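Local coordinates for protein transcription factor tau subunit sfc1 (Schizosaccharomyces pombe, PDB 4BJJ) that helps TFIIIC activate tRNA and 5S RNA genes as part of its boxA-binding tauA module, here represented by the N-terminal domain that binds subunit sfc7, at residues Gly33-Gln36 with Ser37-Ala41; Phe46-Pro49 with Ala50-Leu53; Thr81-Met85 with Asp86-Gln90. The protein carries 3 engineered substitutions. One frame throughout, in Å; residues are numbered along the deposited sequence.

Contact 1: Gly33-Gln36 with Ser37-Ala41; sequences GGVQ and SIQKA
Ile38 closes over the carbonyl of Gly34 in the tight part of this first helical turn. Its backbone N donates to Gly34 O at 3.1 Å, while Ile38 CG1, beside the backbone N, and the extended CD1 both lie 3.5 Å from Gly34 O. The side chain is buried, packing on Phe29 and Leu32 of its own chain and on an apolar side chain of the partner protein. One residue on, Gln39 N reaches Val35 O at 3.1 Å with a nearly straight N-H (163°). Here the packing loosens: Gln39 runs alongside Val35, both pointing the same way, and its amide NE2 lies 3.8 Å from Val35 CG1. Gln39 is on the solvent side of this touch, whereas Val35 also packs on Phe29 and on the partner protein. Ser37 marks the other margin. The backbone sets its CB 3.4 Å from Gly33 O, and chi1 (168°) turns the hydroxyl back to Leu32 O. A water links Gly33 O, to which it donates, with Ser37 N, from which it accepts at 3.1 Å. Gly33, at positive phi, is the C-prime residue of the Schellman motif ending helix 25-30, followed directly by Gly34, the N-cap of helix 35-47.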
loop_
_atom_site.group_PDB
_atom_site.type_symbol
_atom_site.label_atom_id
_atom_site.label_comp_id
_atom_site.label_asym_id
_atom_site.label_seq_id
_atom_site.Cartn_x
_atom_site.Cartn_y
_atom_site.Cartn_z
ATOM N N GLY A 33 16.525 -7.945 -5.112
ATOM C CA GLY A 33 17.574 -7.691 -6.070
ATOM C C GLY A 33 18.302 -6.393 -5.828
ATOM O O GLY A 33 19.143 -5.999 -6.629
ATOM N N GLY A 34 17.978 -5.719 -4.729
ATOM C CA GLY A 34 18.617 -4.456 -4.386
ATOM C C GLY A 34 17.747 -3.256 -4.706
ATOM O O GLY A 34 16.712 -3.388 -5.348
ATOM N N VAL A 35 18.166 -2.083 -4.245
ATOM C CA VAL A 35 17.362 -0.883 -4.364
ATOM C C VAL A 35 17.135 -0.511 -5.822
ATOM O O VAL A 35 16.050 -0.060 -6.189
ATOM C CB VAL A 35 18.015 0.295 -3.610
ATOM C CG1 VAL A 35 17.327 1.607 -3.931
ATOM C CG2 VAL A 35 17.954 0.042 -2.123
ATOM N N GLN A 36 18.149 -0.708 -6.658
ATOM C CA GLN A 36 18.030 -0.321 -8.058
ATOM C C GLN A 36 17.082 -1.234 -8.785
ATOM O O GLN A 36 16.340 -0.805 -9.643
ATOM C CB GLN A 36 19.395 -0.291 -8.746
ATOM C CG GLN A 36 20.217 0.930 -8.331
ATOM C CD GLN A 36 21.603 0.967 -8.955
ATOM O OE1 GLN A 36 22.525 0.290 -8.496
ATOM N NE2 GLN A 36 21.756 1.771 -10.001
ATOM N N SER A 37 17.101 -2.500 -8.426
ATOM C CA SER A 37 16.186 -3.466 -9.014
ATOM C C SER A 37 14.719 -3.120 -8.656
ATOM O O SER A 37 13.809 -3.271 -9.479
ATOM C CB SER A 37 16.566 -4.855 -8.524
ATOM O OG SER A 37 15.579 -5.806 -8.831
ATOM N N ILE A 38 14.500 -2.619 -7.440
ATOM C CA ILE A 38 13.169 -2.210 -6.989
ATOM C C ILE A 38 12.658 -1.021 -7.796
ATOM O O ILE A 38 11.515 -0.999 -8.236
ATOM C CB ILE A 38 13.215 -1.859 -5.504
ATOM C CG1 ILE A 38 13.292 -3.150 -4.702
ATOM C CG2 ILE A 38 12.023 -0.996 -5.080
ATOM C CD1 ILE A 38 13.838 -2.967 -3.328
ATOM N N GLN A 39 13.523 -0.043 -8.000
ATOM C CA GLN A 39 13.197 1.135 -8.805
ATOM C C GLN A 39 12.972 0.831 -10.295
ATOM O O GLN A 39 12.103 1.401 -10.943
ATOM C CB GLN A 39 14.290 2.178 -8.619
ATOM C CG GLN A 39 14.354 2.665 -7.179
ATOM C CD GLN A 39 15.556 3.538 -6.885
ATOM O OE1 GLN A 39 16.561 3.516 -7.599
ATOM N NE2 GLN A 39 15.457 4.317 -5.819
ATOM N N LYS A 40 13.746 -0.089 -10.825
ATOM C CA LYS A 40 13.561 -0.562 -12.182
ATOM C C LYS A 40 12.195 -1.244 -12.293
ATOM O O LYS A 40 11.444 -0.981 -13.207
ATOM C CB LYS A 40 14.714 -1.521 -12.543
ATOM C CG LYS A 40 14.850 -1.845 -14.002
ATOM C CD LYS A 40 16.058 -2.747 -14.258
ATOM C CE LYS A 40 15.879 -4.146 -13.637
ATOM N NZ LYS A 40 17.007 -5.079 -13.951
ATOM N N ALA A 41 11.869 -2.106 -11.334
ATOM C CA ALA A 41 10.562 -2.760 -11.302
ATOM C C ALA A 41 9.403 -1.761 -11.211
ATOM O O ALA A 41 8.425 -1.875 -11.945
ATOM C CB ALA A 41 10.505 -3.762 -10.187
HETATM O O HOH W 1 19.695 -3.599 -7.249
#

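Contact 2: Phe46-Pro49 with Ala50-Leu53; sequences FQNP and AAAL. Engineered in segment 50-53: Ala50 (natural residue Lys), Ala51 (natural residue Gln).
Asn48 and Ala51 meet where the chain folds back on itself just beyond a helix. The nearest contacts are backbone ones: Ala51 N donates to Asn48 O at 2.8 Å, and Ala52 N follows with a 3.1 Å bond to Pro49 O. The second approaches that carbonyl from above its plane, 59° out and not on a lone pair. Around these bonds lie short side chains. The methyl of Ala51, an engineered residue that is glutamine in nature, sits 3.4 Å from Asn48 O and 3.7 Å from Asn48 ND2, a non-polar touch between methyl and amide. Asn48 CG stands anti to the backbone N (chi1 -167°), which brings the amide back over the turn. Its other end, OD1, accepts from a water at 2.8 Å; the same water is held weakly by the N of Ala50, a second engineered position (natural lysine). Behind these bonds, the Pro49 ring restricts phi, here -44°, a value compatible with the 3-10 turn. Most of this turn lies at the surface, following helix 35-47 and leading toward strand 55-56, with Pro49 and Ala52 packed on Gln97 of strand 88-100 and Ala52 also on Val72 of strand 68-73.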
loop_
_atom_site.group_PDB
_atom_site.type_symbol
_atom_site.label_atom_id
_atom_site.label_comp_id
_atom_site.label_asym_id
_atom_site.label_seq_id
_atom_site.Cartn_x
_atom_site.Cartn_y
_atom_site.Cartn_z
ATOM N N PHE A 46 4.977 1.532 -14.545
ATOM C CA PHE A 46 4.356 2.763 -15.018
ATOM C C PHE A 46 4.542 3.012 -16.508
ATOM O O PHE A 46 3.670 3.577 -17.157
ATOM C CB PHE A 46 4.891 3.950 -14.229
ATOM C CG PHE A 46 4.234 4.107 -12.883
ATOM C CD1 PHE A 46 3.043 4.784 -12.770
ATOM C CD2 PHE A 46 4.787 3.540 -11.747
ATOM C CE1 PHE A 46 2.436 4.922 -11.554
ATOM C CE2 PHE A 46 4.187 3.674 -10.530
ATOM C CZ PHE A 46 3.008 4.352 -10.429
ATOM N N GLN A 47 5.671 2.580 -17.047
ATOM C CA GLN A 47 5.951 2.755 -18.457
ATOM C C GLN A 47 5.297 1.702 -19.314
ATOM O O GLN A 47 4.852 1.997 -20.418
ATOM C CB GLN A 47 7.443 2.728 -18.694
ATOM C CG GLN A 47 8.079 4.034 -18.332
ATOM C CD GLN A 47 9.472 4.119 -18.842
ATOM O OE1 GLN A 47 9.924 3.216 -19.542
ATOM N NE2 GLN A 47 10.171 5.199 -18.510
ATOM N N ASN A 48 5.238 0.484 -18.793
ATOM C CA ASN A 48 4.694 -0.648 -19.515
ATOM C C ASN A 48 4.045 -1.661 -18.552
ATOM O O ASN A 48 4.551 -2.765 -18.359
ATOM C CB ASN A 48 5.812 -1.302 -20.333
ATOM C CG ASN A 48 5.287 -2.280 -21.363
ATOM O OD1 ASN A 48 4.084 -2.482 -21.467
ATOM N ND2 ASN A 48 6.192 -2.901 -22.124
ATOM N N PRO A 49 2.904 -1.283 -17.947
ATOM C CA PRO A 49 2.230 -2.063 -16.885
ATOM C C PRO A 49 2.137 -3.577 -17.139
ATOM O O PRO A 49 2.442 -4.377 -16.260
ATOM C CB PRO A 49 0.840 -1.456 -16.840
ATOM C CG PRO A 49 1.017 -0.064 -17.367
ATOM C CD PRO A 49 2.140 -0.090 -18.335
ATOM N N ALA A 50 1.753 -3.952 -18.347
ATOM C CA ALA A 50 1.586 -5.348 -18.718
ATOM C C ALA A 50 2.849 -6.205 -18.567
ATOM O O ALA A 50 2.771 -7.433 -18.507
ATOM C CB ALA A 50 1.083 -5.411 -20.159
ATOM N N ALA A 51 4.005 -5.552 -18.532
ATOM C CA ALA A 51 5.304 -6.219 -18.498
ATOM C C ALA A 51 5.912 -6.268 -17.103
ATOM O O ALA A 51 6.980 -6.858 -16.912
ATOM C CB ALA A 51 6.285 -5.509 -19.455
ATOM N N ALA A 52 5.255 -5.612 -16.153
ATOM C CA ALA A 52 5.758 -5.500 -14.789
ATOM C C ALA A 52 6.112 -6.855 -14.206
ATOM O O ALA A 52 5.409 -7.825 -14.388
ATOM C CB ALA A 52 4.734 -4.807 -13.914
ATOM N N LEU A 53 7.200 -6.883 -13.464
ATOM C CA LEU A 53 7.830 -8.124 -13.065
ATOM C C LEU A 53 8.724 -7.838 -11.855
ATOM O O LEU A 53 9.421 -6.841 -11.804
ATOM C CB LEU A 53 8.674 -8.660 -14.248
ATOM C CG LEU A 53 9.314 -10.031 -14.085
ATOM C CD1 LEU A 53 9.437 -10.708 -15.416
ATOM C CD2 LEU A 53 10.677 -9.933 -13.425
HETATM O O HOH W 2 1.357 -2.055 -21.051
#

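Contact 3: Thr81-Met85 with Asp86-Gln90; sequences TIKKM and DNSVQ
Lys83 runs across Asp86 at the end of a beta hairpin, and its side chain can be followed outward atom by atom. CB comes first, 3.5 Å from both Asp86 OD1 and Ser88 OG. CG passes the same carboxylate oxygen at 3.8 Å, and CD is 3.5 Å from Asp86 OD1. Because CG is anti to the backbone N (chi1 -162°) and the chain stays extended, NZ is carried past the carboxylate and ends 5.0 Å from Asp86 OD1. The opposite charges probably attract at that range without forming a salt bridge. Ser88 OG lies 2.9 Å from Asp86 OD1 and near OD2 too, in weak bonds that leave its acceptor unsettled; Ser88 N also bonds weakly to OD1. Met85 touches Asp86 as well, its bent chain bringing CE 3.8 Å from Asp86 CG. On the face bearing Ile82 and Val89, their CG2 atoms are in loose apolar contact, and Ile82 CD1 lies 3.7 Å from Asn87 OD1. The strands are tied by Lys83 N to Ser88 O and by a 2.7 Å bond from Gln90 N to Thr81 O, with Ile82 and Val89 a non-hydrogen-bonded pair between them. This is a beta hairpin whose loop, Lys84-Asn87, closes with Asn87 in the left-handed region, and whose sheet continues antiparallel from Thr81-Lys83 into the partner protein, in a domain of the Tau95 triple-barrel family.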
loop_
_atom_site.group_PDB
_atom_site.type_symbol
_atom_site.label_atom_id
_atom_site.label_comp_id
_atom_site.label_asym_id
_atom_site.label_seq_id
_atom_site.Cartn_x
_atom_site.Cartn_y
_atom_site.Cartn_z
ATOM N N THR A 81 -1.095 10.184 3.839
ATOM C CA THR A 81 -0.077 10.824 4.651
ATOM C C THR A 81 -0.756 11.698 5.705
ATOM O O THR A 81 -1.520 12.598 5.362
ATOM C CB THR A 81 0.845 11.689 3.771
ATOM O OG1 THR A 81 1.384 10.893 2.704
ATOM C CG2 THR A 81 1.983 12.273 4.587
ATOM N N ILE A 82 -0.484 11.417 6.983
ATOM C CA ILE A 82 -1.069 12.189 8.071
ATOM C C ILE A 82 0.013 12.857 8.913
ATOM O O ILE A 82 1.062 12.267 9.202
ATOM C CB ILE A 82 -2.038 11.342 8.961
ATOM C CG1 ILE A 82 -1.328 10.190 9.660
ATOM C CG2 ILE A 82 -3.180 10.778 8.144
ATOM C CD1 ILE A 82 -1.344 10.329 11.173
ATOM N N LYS A 83 -0.250 14.115 9.268
ATOM C CA LYS A 83 0.638 14.893 10.128
ATOM C C LYS A 83 0.491 14.370 11.541
ATOM O O LYS A 83 -0.593 14.385 12.112
ATOM C CB LYS A 83 0.284 16.373 10.061
ATOM C CG LYS A 83 1.376 17.301 10.551
ATOM C CD LYS A 83 0.839 18.727 10.589
ATOM C CE LYS A 83 1.896 19.761 10.932
ATOM N NZ LYS A 83 1.289 21.121 10.998
ATOM N N LYS A 84 1.592 13.883 12.088
ATOM C CA LYS A 84 1.551 13.103 13.315
ATOM C C LYS A 84 1.023 13.910 14.525
ATOM O O LYS A 84 0.395 13.340 15.423
ATOM C CB LYS A 84 2.946 12.515 13.568
ATOM C CG LYS A 84 2.999 11.314 14.479
ATOM C CD LYS A 84 4.412 10.736 14.491
ATOM C CE LYS A 84 4.693 9.982 15.783
ATOM N NZ LYS A 84 6.153 9.771 16.009
ATOM N N MET A 85 1.238 15.229 14.530
ATOM C CA MET A 85 0.872 16.056 15.685
ATOM C C MET A 85 -0.643 16.165 15.910
ATOM O O MET A 85 -1.106 15.967 17.028
ATOM C CB MET A 85 1.504 17.458 15.602
ATOM C CG MET A 85 0.973 18.360 14.488
ATOM S SD MET A 85 1.239 20.119 14.789
ATOM C CE MET A 85 -0.449 20.645 15.082
ATOM N N ASP A 86 -1.408 16.454 14.858
ATOM C CA ASP A 86 -2.850 16.695 14.976
ATOM C C ASP A 86 -3.674 15.620 14.254
ATOM O O ASP A 86 -4.903 15.725 14.158
ATOM C CB ASP A 86 -3.214 18.088 14.435
ATOM C CG ASP A 86 -2.708 18.323 13.017
ATOM O OD1 ASP A 86 -1.840 17.553 12.562
ATOM O OD2 ASP A 86 -3.164 19.286 12.355
ATOM N N ASN A 87 -2.988 14.586 13.765
ATOM C CA ASN A 87 -3.603 13.535 12.953
ATOM C C ASN A 87 -4.414 14.063 11.766
ATOM O O ASN A 87 -5.400 13.454 11.364
ATOM C CB ASN A 87 -4.483 12.627 13.813
ATOM C CG ASN A 87 -3.685 11.689 14.666
ATOM O OD1 ASN A 87 -2.487 11.512 14.465
ATOM N ND2 ASN A 87 -4.346 11.067 15.629
ATOM N N SER A 88 -3.997 15.193 11.208
ATOM C CA SER A 88 -4.657 15.751 10.024
ATOM C C SER A 88 -4.109 15.126 8.739
ATOM O O SER A 88 -2.926 14.810 8.663
ATOM C CB SER A 88 -4.443 17.259 9.954
ATOM O OG SER A 88 -3.061 17.554 9.962
ATOM N N VAL A 89 -4.971 14.973 7.737
ATOM C CA VAL A 89 -4.563 14.406 6.457
ATOM C C VAL A 89 -3.810 15.422 5.625
ATOM O O VAL A 89 -4.375 16.407 5.177
ATOM C CB VAL A 89 -5.763 13.877 5.639
ATOM C CG1 VAL A 89 -5.275 13.212 4.336
ATOM C CG2 VAL A 89 -6.594 12.882 6.466
ATOM N N GLN A 90 -2.528 15.154 5.411
ATOM C CA GLN A 90 -1.655 16.019 4.635
ATOM C C GLN A 90 -1.735 15.706 3.120
ATOM O O GLN A 90 -1.660 16.600 2.268
ATOM C CB GLN A 90 -0.222 15.839 5.157
ATOM C CG GLN A 90 0.812 16.776 4.566
ATOM C CD GLN A 90 0.669 18.198 5.070
ATOM O OE1 GLN A 90 -0.026 18.456 6.068
ATOM N NE2 GLN A 90 1.326 19.137 4.380
#

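How the contacts relate
The three contacts follow one another along the chain, all within the part of sfc1 that belongs to the Tau95 triple-barrel family. Contacts 1 and 2 share helix 35-47, one at its start and the other at its end and just past it; their centres are about 14 Å apart, and they touch where Ala41 CB meets Leu53 O at 3.6 Å. Contact 3 is remote, at the tip of the hairpin, its centre about 30 Å from that of contact 1 and 33 Å from that of contact 2. Strand 88-100, which leaves that tip, runs back far enough for Gln97 to pack against contact 2. All three contacts have residues in reach of the partner protein: Val35 and Ile38, Phe46, and the hairpin.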